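Local coordinates for protein catechol 2,3-dioxygenase (Rhodococcus sp., PDB 2WL9) that probably catalyses the iron-dependent extradiol ring cleavage of catechols, inserting both atoms of dioxygen, in the breakdown of aromatic hydrocarbons, at residues M1-S13 with V141-R153. Residues are numbered along the deposited sequence; the frame is centred on the assembly and turned at random.
Sequences MAKVTELGYLGLS and VTEGQGLGHIIIR. With FE (Fe (III) ion), chain K.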
ATOM      1  N   MET C   1     -14.494  32.658   5.904  1.00 30.09           N
ATOM      2  CA  MET C   1     -14.197  31.269   5.429  1.00 29.68           C
ATOM      3  C   MET C   1     -12.862  31.157   4.679  1.00 28.83           C
ATOM      4  O   MET C   1     -11.995  30.368   5.066  1.00 28.86           O
ATOM      5  CB  MET C   1     -15.344  30.740   4.555  1.00 30.44           C
ATOM      6  CG  MET C   1     -15.209  29.267   4.177  1.00 31.65           C
ATOM      7  SD  MET C   1     -15.895  28.151   5.418  1.00 37.61           S
ATOM      8  CE  MET C   1     -17.632  28.188   4.964  1.00 35.06           C
ATOM      9  N   ALA C   2     -12.709  31.935   3.605  1.00 31.57           N
ATOM     10  CA  ALA C   2     -11.514  31.872   2.755  1.00 29.79           C
ATOM     11  C   ALA C   2     -10.254  32.267   3.521  1.00 28.50           C
ATOM     12  O   ALA C   2     -10.277  33.203   4.322  1.00 28.30           O
ATOM     13  CB  ALA C   2     -11.687  32.757   1.533  1.00 29.79           C
ATOM     14  N   LYS C   3      -9.160  31.554   3.263  1.00 27.01           N
ATOM     15  CA  LYS C   3      -7.905  31.737   4.002  1.00 25.41           C
ATOM     16  C   LYS C   3      -6.694  31.800   3.083  1.00 24.12           C
ATOM     17  O   LYS C   3      -6.708  31.221   1.995  1.00 24.09           O
ATOM     18  CB  LYS C   3      -7.707  30.574   4.979  1.00 25.44           C
ATOM     19  CG  LYS C   3      -8.815  30.417   6.014  1.00 26.07           C
ATOM     20  CD  LYS C   3      -8.755  29.056   6.704  1.00 27.61           C
ATOM     21  CE  LYS C   3      -9.684  28.998   7.918  1.00 28.61           C
ATOM     22  NZ  LYS C   3     -11.129  29.063   7.540  1.00 30.05           N
ATOM     23  N   VAL C   4      -5.638  32.483   3.532  1.00 22.26           N
ATOM     24  CA  VAL C   4      -4.332  32.421   2.850  1.00 20.83           C
ATOM     25  C   VAL C   4      -3.855  30.961   2.858  1.00 19.95           C
ATOM     26  O   VAL C   4      -4.046  30.249   3.843  1.00 19.13           O
ATOM     27  CB  VAL C   4      -3.293  33.357   3.519  1.00 20.62           C
ATOM     28  CG1 VAL C   4      -1.894  33.100   2.992  1.00 21.67           C
ATOM     29  CG2 VAL C   4      -3.675  34.817   3.296  1.00 20.88           C
ATOM     30  N   THR C   5      -3.269  30.517   1.747  1.00 18.54           N
ATOM     31  CA  THR C   5      -2.907  29.109   1.569  1.00 17.53           C
ATOM     32  C   THR C   5      -1.395  28.831   1.654  1.00 17.50           C
ATOM     33  O   THR C   5      -0.988  27.678   1.862  1.00 17.24           O
ATOM     34  CB  THR C   5      -3.426  28.583   0.225  1.00 17.61           C
ATOM     35  OG1 THR C   5      -2.858  29.365  -0.831  1.00 16.19           O
ATOM     36  CG2 THR C   5      -4.958  28.671   0.150  1.00 17.17           C
ATOM     37  N   GLU C   6      -0.577  29.875   1.473  1.00 16.52           N
ATOM     38  CA  GLU C   6       0.895  29.773   1.558  1.00 15.79           C
ATOM     39  C   GLU C   6       1.575  31.137   1.487  1.00 16.18           C
ATOM     40  O   GLU C   6       0.996  32.106   0.989  1.00 15.58           O
ATOM     41  CB  GLU C   6       1.469  28.904   0.426  1.00 15.98           C
ATOM     42  CG  GLU C   6       1.094  29.387  -0.990  1.00 15.65           C
ATOM     43  CD  GLU C   6       1.768  28.588  -2.101  1.00 16.78           C
ATOM     44  OE1 GLU C   6       2.993  28.717  -2.284  1.00 19.27           O
ATOM     45  OE2 GLU C   6       1.070  27.842  -2.812  1.00 16.10           O
ATOM     46  N   LEU C   7       2.815  31.189   1.975  1.00 15.80           N
ATOM     47  CA  LEU C   7       3.685  32.324   1.727  1.00 16.42           C
ATOM     48  C   LEU C   7       4.234  32.189   0.300  1.00 16.21           C
ATOM     49  O   LEU C   7       5.130  31.387   0.050  1.00 16.81           O
ATOM     50  CB  LEU C   7       4.822  32.324   2.731  1.00 16.56           C
ATOM     51  CG  LEU C   7       5.805  33.489   2.709  1.00 16.93           C
ATOM     52  CD1 LEU C   7       5.118  34.805   3.006  1.00 15.22           C
ATOM     53  CD2 LEU C   7       6.921  33.225   3.717  1.00 16.45           C
ATOM     54  N   GLY C   8       3.683  32.962  -0.624  1.00 15.87           N
ATOM     55  CA  GLY C   8       3.966  32.791  -2.049  1.00 16.12           C
ATOM     56  C   GLY C   8       5.279  33.404  -2.500  1.00 16.40           C
ATOM     57  O   GLY C   8       6.065  32.753  -3.201  1.00 16.97           O
ATOM     58  N   TYR C   9       5.506  34.658  -2.120  1.00 16.19           N
ATOM     59  CA  TYR C   9       6.712  35.381  -2.527  1.00 16.56           C
ATOM     60  C   TYR C   9       7.162  36.425  -1.511  1.00 16.80           C
ATOM     61  O   TYR C   9       6.424  36.771  -0.587  1.00 17.07           O
ATOM     62  CB  TYR C   9       6.550  36.031  -3.917  1.00 16.37           C
ATOM     63  CG  TYR C   9       5.434  37.055  -4.053  1.00 16.95           C
ATOM     64  CD1 TYR C   9       4.300  36.764  -4.806  1.00 16.84           C
ATOM     65  CD2 TYR C   9       5.524  38.320  -3.454  1.00 16.45           C
ATOM     66  CE1 TYR C   9       3.273  37.692  -4.959  1.00 17.64           C
ATOM     67  CE2 TYR C   9       4.495  39.258  -3.595  1.00 16.57           C
ATOM     68  CZ  TYR C   9       3.377  38.937  -4.346  1.00 16.14           C
ATOM     69  OH  TYR C   9       2.357  39.844  -4.496  1.00 14.95           O
ATOM     70  N   LEU C  10       8.391  36.892  -1.693  1.00 16.92           N
ATOM     71  CA  LEU C  10       8.939  38.022  -0.957  1.00 17.72           C
ATOM     72  C   LEU C  10       9.577  38.987  -1.944  1.00 17.98           C
ATOM     73  O   LEU C  10      10.259  38.570  -2.880  1.00 18.60           O
ATOM     74  CB  LEU C  10      10.012  37.563   0.033  1.00 17.79           C
ATOM     75  CG  LEU C  10       9.640  36.717   1.241  1.00 17.88           C
ATOM     76  CD1 LEU C  10      10.916  36.231   1.917  1.00 19.00           C
ATOM     77  CD2 LEU C  10       8.781  37.521   2.223  1.00 19.46           C
ATOM     78  N   GLY C  11       9.332  40.271  -1.742  1.00 17.92           N
ATOM     79  CA  GLY C  11      10.067  41.315  -2.433  1.00 18.14           C
ATOM     80  C   GLY C  11      11.098  41.841  -1.462  1.00 17.97           C
ATOM     81  O   GLY C  11      10.791  42.082  -0.293  1.00 18.15           O
ATOM     82  N   LEU C  12      12.325  41.993  -1.945  1.00 18.18           N
ATOM     83  CA  LEU C  12      13.442  42.422  -1.122  1.00 18.58           C
ATOM     84  C   LEU C  12      14.099  43.654  -1.737  1.00 19.29           C
ATOM     85  O   LEU C  12      14.200  43.757  -2.962  1.00 19.09           O
ATOM     86  CB  LEU C  12      14.476  41.295  -1.030  1.00 18.38           C
ATOM     87  CG  LEU C  12      14.523  40.256   0.102  1.00 19.01           C
ATOM     88  CD1 LEU C  12      13.166  39.812   0.647  1.00 18.89           C
ATOM     89  CD2 LEU C  12      15.381  39.045  -0.316  1.00 17.42           C
ATOM     90  N   SER C  13      14.522  44.585  -0.882  1.00 20.02           N
ATOM     91  CA  SER C  13      15.351  45.721  -1.294  1.00 21.13           C
ATOM     92  C   SER C  13      16.798  45.348  -1.027  1.00 21.08           C
ATOM     93  O   SER C  13      17.136  44.982   0.096  1.00 21.55           O
ATOM     94  CB  SER C  13      15.000  46.968  -0.477  1.00 21.55           C
ATOM     95  OG  SER C  13      13.693  47.430  -0.766  1.00 23.54           O
ATOM     96  N   VAL C 141      11.661  22.321  -1.168  1.00 17.25           N
ATOM     97  CA  VAL C 141      10.319  22.002  -0.697  1.00 17.52           C
ATOM     98  C   VAL C 141       9.452  23.257  -0.783  1.00 18.12           C
ATOM     99  O   VAL C 141       9.651  24.213  -0.021  1.00 17.92           O
ATOM    100  CB  VAL C 141      10.330  21.494   0.772  1.00 17.56           C
ATOM    101  CG1 VAL C 141       8.916  21.216   1.242  1.00 17.42           C
ATOM    102  CG2 VAL C 141      11.203  20.247   0.918  1.00 16.59           C
ATOM    103  N   THR C 142       8.501  23.277  -1.713  1.00 18.72           N
ATOM    104  CA  THR C 142       7.644  24.457  -1.859  1.00 19.80           C
ATOM    105  C   THR C 142       6.180  24.136  -2.131  1.00 20.66           C
ATOM    106  O   THR C 142       5.293  24.887  -1.712  1.00 20.80           O
ATOM    107  CB  THR C 142       8.110  25.402  -2.994  1.00 19.77           C
ATOM    108  OG1 THR C 142       8.114  24.688  -4.239  1.00 20.90           O
ATOM    109  CG2 THR C 142       9.493  25.998  -2.711  1.00 19.28           C
ATOM    110  N   GLU C 143       5.946  23.040  -2.852  1.00 21.26           N
ATOM    111  CA  GLU C 143       4.625  22.680  -3.359  1.00 22.31           C
ATOM    112  C   GLU C 143       3.555  22.616  -2.269  1.00 21.97           C
ATOM    113  O   GLU C 143       3.566  21.725  -1.421  1.00 21.85           O
ATOM    114  CB  GLU C 143       4.701  21.346  -4.114  1.00 22.98           C
ATOM    115  CG  GLU C 143       3.415  20.955  -4.836  1.00 26.98           C
ATOM    116  CD  GLU C 143       3.104  21.852  -6.017  1.00 31.77           C
ATOM    117  OE1 GLU C 143       3.946  21.934  -6.943  1.00 33.18           O
ATOM    118  OE2 GLU C 143       2.010  22.471  -6.019  1.00 33.86           O
ATOM    119  N   GLY C 144       2.635  23.579  -2.305  1.00 21.66           N
ATOM    120  CA  GLY C 144       1.563  23.675  -1.316  1.00 21.74           C
ATOM    121  C   GLY C 144       2.065  24.107   0.055  1.00 21.55           C
ATOM    122  O   GLY C 144       1.331  24.046   1.042  1.00 21.76           O
ATOM    123  N   GLN C 145       3.315  24.554   0.106  1.00 21.46           N
ATOM    124  CA  GLN C 145       3.947  24.976   1.353  1.00 21.16           C
ATOM    125  C   GLN C 145       4.615  26.345   1.272  1.00 20.54           C
ATOM    126  O   GLN C 145       5.177  26.812   2.261  1.00 20.36           O
ATOM    127  CB  GLN C 145       4.968  23.930   1.801  1.00 21.15           C
ATOM    128  CG  GLN C 145       4.355  22.651   2.345  1.00 22.57           C
ATOM    129  CD  GLN C 145       5.390  21.761   2.994  1.00 22.31           C
ATOM    130  OE1 GLN C 145       6.166  22.207   3.834  1.00 23.03           O
ATOM    131  NE2 GLN C 145       5.410  20.496   2.603  1.00 24.15           N
ATOM    132  N   GLY C 146       4.557  26.989   0.105  1.00 20.07           N
ATOM    133  CA  GLY C 146       5.195  28.296  -0.076  1.00 20.10           C
ATOM    134  C   GLY C 146       6.715  28.249  -0.064  1.00 19.96           C
ATOM    135  O   GLY C 146       7.304  27.171  -0.006  1.00 20.04           O
ATOM    136  N   LEU C 147       7.361  29.412  -0.103  1.00 19.90           N
ATOM    137  CA  LEU C 147       8.821  29.459  -0.265  1.00 19.96           C
ATOM    138  C   LEU C 147       9.609  29.008   0.965  1.00 19.43           C
ATOM    139  O   LEU C 147      10.756  28.599   0.840  1.00 19.06           O
ATOM    140  CB  LEU C 147       9.306  30.838  -0.743  1.00 19.98           C
ATOM    141  CG  LEU C 147       9.442  31.995   0.245  1.00 20.98           C
ATOM    142  CD1 LEU C 147      10.527  32.975  -0.202  1.00 21.43           C
ATOM    143  CD2 LEU C 147       8.113  32.701   0.358  1.00 22.23           C
ATOM    144  N   GLY C 148       8.989  29.088   2.139  1.00 19.03           N
ATOM    145  CA  GLY C 148       9.664  28.807   3.405  1.00 19.11           C
ATOM    146  C   GLY C 148       8.941  29.549   4.511  1.00 18.93           C
ATOM    147  O   GLY C 148       7.722  29.677   4.464  1.00 19.52           O
ATOM    148  N   HIS C 149       9.679  30.036   5.507  1.00 19.34           N
ATOM    149  CA  HIS C 149       9.086  30.890   6.539  1.00 19.21           C
ATOM    150  C   HIS C 149       9.953  32.078   6.898  1.00 19.54           C
ATOM    151  O   HIS C 149      11.142  32.096   6.591  1.00 19.94           O
ATOM    152  CB  HIS C 149       8.711  30.097   7.793  1.00 19.29           C
ATOM    153  CG  HIS C 149       9.873  29.671   8.633  1.00 19.20           C
ATOM    154  ND1 HIS C 149      10.207  28.346   8.817  1.00 19.55           N
ATOM    155  CD2 HIS C 149      10.753  30.387   9.375  1.00 20.16           C
ATOM    156  CE1 HIS C 149      11.252  28.265   9.622  1.00 19.80           C
ATOM    157  NE2 HIS C 149      11.604  29.490   9.972  1.00 19.71           N
ATOM    158  N   ILE C 150       9.353  33.049   7.578  1.00 19.35           N
ATOM    159  CA  ILE C 150      10.019  34.302   7.916  1.00 19.71           C
ATOM    160  C   ILE C 150       9.706  34.759   9.335  1.00 19.77           C
ATOM    161  O   ILE C 150       8.579  34.596   9.821  1.00 20.08           O
ATOM    162  CB  ILE C 150       9.624  35.444   6.936  1.00 19.83           C
ATOM    163  CG1 ILE C 150       8.093  35.614   6.881  1.00 18.52           C
ATOM    164  CG2 ILE C 150      10.239  35.194   5.550  1.00 19.67           C
ATOM    165  CD1 ILE C 150       7.600  36.737   5.974  1.00 19.46           C
ATOM    166  N   ILE C 151      10.708  35.336   9.989  1.00 19.68           N
ATOM    167  CA  ILE C 151      10.486  36.063  11.232  1.00 19.65           C
ATOM    168  C   ILE C 151      10.550  37.559  10.947  1.00 19.72           C
ATOM    169  O   ILE C 151      11.554  38.062  10.417  1.00 19.93           O
ATOM    170  CB  ILE C 151      11.477  35.663  12.343  1.00 19.84           C
ATOM    171  CG1 ILE C 151      11.103  34.286  12.894  1.00 20.19           C
ATOM    172  CG2 ILE C 151      11.483  36.710  13.469  1.00 19.14           C
ATOM    173  CD1 ILE C 151      11.847  33.877  14.163  1.00 20.78           C
ATOM    174  N   ILE C 152       9.468  38.254  11.287  1.00 19.72           N
ATOM    175  CA  ILE C 152       9.318  39.673  10.959  1.00 20.17           C
ATOM    176  C   ILE C 152       9.034  40.525  12.196  1.00 20.98           C
ATOM    177  O   ILE C 152       8.598  40.010  13.227  1.00 21.22           O
ATOM    178  CB  ILE C 152       8.246  39.906   9.860  1.00 19.97           C
ATOM    179  CG1 ILE C 152       6.872  39.370  10.294  1.00 19.73           C
ATOM    180  CG2 ILE C 152       8.703  39.285   8.524  1.00 19.83           C
ATOM    181  CD1 ILE C 152       5.737  39.727   9.341  1.00 19.48           C
ATOM    182  N   ARG C 153       9.290  41.826  12.078  1.00 21.75           N
ATOM    183  CA  ARG C 153       9.144  42.763  13.189  1.00 22.46           C
ATOM    184  C   ARG C 153       7.684  43.044  13.518  1.00 22.78           C
ATOM    185  O   ARG C 153       6.881  43.356  12.637  1.00 22.87           O
ATOM    186  CB  ARG C 153       9.880  44.065  12.868  1.00 22.80           C
ATOM    187  CG  ARG C 153      10.051  45.023  14.040  1.00 23.63           C
ATOM    188  CD  ARG C 153      11.018  46.137  13.669  1.00 25.67           C
ATOM    189  NE  ARG C 153      10.555  46.881  12.500  1.00 27.60           N
ATOM    190  CZ  ARG C 153      11.325  47.655  11.742  1.00 29.29           C
ATOM    191  NH1 ARG C 153      12.613  47.806  12.022  1.00 29.65           N
ATOM    192  NH2 ARG C 153      10.803  48.284  10.696  1.00 30.18           N
TER
HETATM  193 FE    FE K1300      13.276  29.602  11.603  1.00 36.21          FE
HETATM  194  O   HOH W   1       3.330  26.436  -3.802  1.00 28.22           O
HETATM  195  O   HOH W   2       3.393  28.796   3.413  1.00 17.02           O
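The first torsions of L7 and L147 direct their branches at each other: L7 holds CG anti to its backbone N (chi1 -176°), while L147 tucks CG between its N and carbonyl carbon (chi1 79°), which brings CD2 of L147 to 3.4 Å from CG of L7, tighter than usual for two carbons. The contact joins the two glyoxalase-type (VOC) modules of a type I extradiol dioxygenase. Strand 6-13 comes from the first, strand 149-152 from the second; their axes pass 9.2 Å apart at 83°, so the two strands cross nearly perpendicularly and do not pair into one sheet.

A single direct backbone hydrogen bond ties the segments, from N of L147 to O of L7 (3.0 Å), with the donor almost on the line of the carbonyl. The same oxygen lies 3.1 Å from CA of G146, which has no side chain to obstruct this approach and a positive phi. One water bridges N of L7 and O of Q145; another accepts a long bond from the N-H of G144, and its oxygen lies 2.8 Å from OE1 of E6, to which it can donate. The E6 carboxylate also forms salt bridges to R68 and R51, which probably stabilise its negative charge.

The apolar side continues through L10, which crosses L147 at about a right angle, CD1 to CD1 at 3.9 Å, and runs past I150 in the opposite sense, its CD1 3.8 Å from I150 CG2. One residue before I150, the CA-CB bond of H149 turns away from segment 1-13, whereas that of I150 turns toward it. Packing against the first module and metal binding thus use opposite faces of strand 149-152: H149 joins H212 and E263 at the iron, its NE2 2.3 Å from the metal.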